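Mgp-operon protein 3 (Mycoplasma pneumoniae, PDB 6RJ1) is a surface adhesin, P40/P90, that probably works with the P1 adhesin in attaching the bacterium to sugars on host cells. Local coordinates at residues A177-V185 with N660-T668. Sequence-based numbering, arbitrary orientation.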
# COMPACT_ATOMS: atom_id res chain seq x y z
N ALA A 177 10.16 16.25 -6.09
CA ALA A 177 11.59 16.17 -6.42
C ALA A 177 12.33 15.16 -5.53
O ALA A 177 13.32 14.56 -5.96
CB ALA A 177 12.23 17.54 -6.31
N GLY A 178 11.82 14.96 -4.31
CA GLY A 178 12.34 13.98 -3.37
C GLY A 178 12.14 12.57 -3.90
O GLY A 178 12.97 11.71 -3.64
N LEU A 179 11.07 12.32 -4.67
CA LEU A 179 10.81 11.01 -5.28
C LEU A 179 11.65 10.78 -6.56
O LEU A 179 11.90 9.63 -6.92
CB LEU A 179 9.32 10.82 -5.59
CG LEU A 179 8.36 10.33 -4.48
CD1 LEU A 179 9.06 9.55 -3.36
CD2 LEU A 179 7.52 11.44 -3.96
N ALA A 180 12.05 11.88 -7.23
CA ALA A 180 12.80 11.87 -8.50
C ALA A 180 14.23 11.33 -8.39
O ALA A 180 15.06 11.89 -7.67
CB ALA A 180 12.81 13.27 -9.11
N ARG A 181 14.52 10.25 -9.12
CA ARG A 181 15.83 9.59 -9.17
C ARG A 181 16.37 9.73 -10.59
O ARG A 181 15.61 9.55 -11.54
CB ARG A 181 15.65 8.09 -8.82
CG ARG A 181 16.18 7.62 -7.46
CD ARG A 181 15.67 8.35 -6.22
NE ARG A 181 14.26 8.11 -5.90
CZ ARG A 181 13.85 7.48 -4.80
NH1 ARG A 181 12.55 7.35 -4.55
NH2 ARG A 181 14.72 6.98 -3.94
N VAL A 182 17.68 10.02 -10.75
CA VAL A 182 18.32 10.15 -12.06
C VAL A 182 18.11 8.88 -12.90
O VAL A 182 18.27 7.77 -12.39
CB VAL A 182 19.81 10.59 -11.99
CG1 VAL A 182 20.45 10.65 -13.38
CG2 VAL A 182 19.94 11.95 -11.29
N ASN A 183 17.66 9.06 -14.14
CA ASN A 183 17.38 7.98 -15.09
C ASN A 183 18.54 7.02 -15.28
O ASN A 183 19.70 7.44 -15.34
CB ASN A 183 16.99 8.56 -16.45
CG ASN A 183 15.53 8.74 -16.70
OD1 ASN A 183 14.66 8.09 -16.09
ND2 ASN A 183 15.24 9.60 -17.64
N GLY A 184 18.19 5.75 -15.39
CA GLY A 184 19.14 4.69 -15.68
C GLY A 184 19.56 4.74 -17.14
O GLY A 184 19.07 5.56 -17.92
N VAL A 185 20.50 3.86 -17.50
CA VAL A 185 21.06 3.74 -18.84
C VAL A 185 20.00 3.26 -19.87
O VAL A 185 19.10 2.53 -19.49
CB VAL A 185 22.33 2.85 -18.72
CG1 VAL A 185 22.62 2.07 -19.99
CG2 VAL A 185 23.53 3.68 -18.32
N ASN A 660 7.08 1.40 -9.56
CA ASN A 660 8.22 0.51 -9.84
C ASN A 660 9.45 1.34 -10.17
O ASN A 660 10.53 1.06 -9.65
CB ASN A 660 7.91 -0.46 -11.00
CG ASN A 660 7.36 -1.79 -10.56
OD1 ASN A 660 6.76 -1.92 -9.48
ND2 ASN A 660 7.54 -2.80 -11.39
N SER A 661 9.28 2.37 -11.02
CA SER A 661 10.36 3.26 -11.44
C SER A 661 10.20 4.66 -10.88
O SER A 661 9.09 5.21 -10.86
CB SER A 661 10.46 3.32 -12.97
OG SER A 661 11.50 4.19 -13.39
N TYR A 662 11.33 5.24 -10.43
CA TYR A 662 11.43 6.60 -9.90
C TYR A 662 12.25 7.46 -10.85
O TYR A 662 12.68 8.55 -10.46
CB TYR A 662 12.08 6.57 -8.52
CG TYR A 662 11.16 6.16 -7.39
CD1 TYR A 662 10.02 6.90 -7.10
CD2 TYR A 662 11.49 5.11 -6.55
CE1 TYR A 662 9.20 6.57 -6.02
CE2 TYR A 662 10.70 4.79 -5.45
CZ TYR A 662 9.55 5.52 -5.19
OH TYR A 662 8.76 5.20 -4.12
N GLY A 663 12.46 6.96 -12.07
CA GLY A 663 13.24 7.63 -13.11
C GLY A 663 12.66 8.99 -13.44
O GLY A 663 11.51 9.08 -13.86
N ASP A 664 13.43 10.04 -13.18
CA ASP A 664 13.08 11.45 -13.38
C ASP A 664 12.94 11.76 -14.88
O ASP A 664 13.84 12.31 -15.51
CB ASP A 664 14.12 12.34 -12.68
CG ASP A 664 13.77 13.80 -12.64
OD1 ASP A 664 12.56 14.12 -12.56
OD2 ASP A 664 14.70 14.64 -12.67
N ASP A 665 11.79 11.34 -15.44
CA ASP A 665 11.46 11.47 -16.86
C ASP A 665 9.94 11.70 -17.02
O ASP A 665 9.17 11.54 -16.07
CB ASP A 665 11.89 10.18 -17.60
CG ASP A 665 11.93 10.31 -19.11
OD1 ASP A 665 12.87 10.96 -19.63
OD2 ASP A 665 11.02 9.78 -19.77
N GLY A 666 9.55 12.08 -18.24
CA GLY A 666 8.17 12.32 -18.61
C GLY A 666 7.30 11.08 -18.59
O GLY A 666 6.14 11.15 -18.17
N VAL A 667 7.84 9.93 -19.05
CA VAL A 667 7.10 8.67 -19.14
C VAL A 667 6.57 8.23 -17.75
O VAL A 667 5.39 7.90 -17.64
CB VAL A 667 7.87 7.55 -19.89
CG1 VAL A 667 9.11 7.09 -19.15
CG2 VAL A 667 6.96 6.37 -20.22
N THR A 668 7.41 8.32 -16.70
CA THR A 668 7.04 7.98 -15.32
C THR A 668 5.95 8.91 -14.78
O THR A 668 5.05 8.45 -14.08
CB THR A 668 8.30 7.92 -14.44
OG1 THR A 668 9.03 9.12 -14.67
CG2 THR A 668 9.20 6.74 -14.78
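R181 O takes the backbone N-H of D664 at 2.8 Å, while R181 N donates to Y662 O, also at 2.8 Å. These two bonds make a single beta bridge between R181 and G663, joining the loop after helix 176-179 to the loop of the MgpC adhesin family region that leads into helix 666-673. G663 CA adds a CA-H...O contact to R181 O.

Beside the bridge, R181 makes a cation-pi contact with Y662: its CZ sits 4.1 Å from the ring centroid, with NH1 over the middle of one face and the guanidinium tilted 34° to the ring. Bends at chi2 (55°) and chi3 (70°) fold the arginine chain back, so that NE also donates to L179 O, at 3.0 Å, from above the carbonyl plane. E167 ties the pair together, salt-bridged to R181 NH1 and hydrogen-bonded to Y662 OH, which also bonds S657.

A180 CB packs against the carboxylate of D664, whose OD2 is bound by S761 OG. D665 N-caps helix 666-673, OD2 accepting from V667 N, while its OD1 receives a weak bond from N183 ND2 at 3.4 Å.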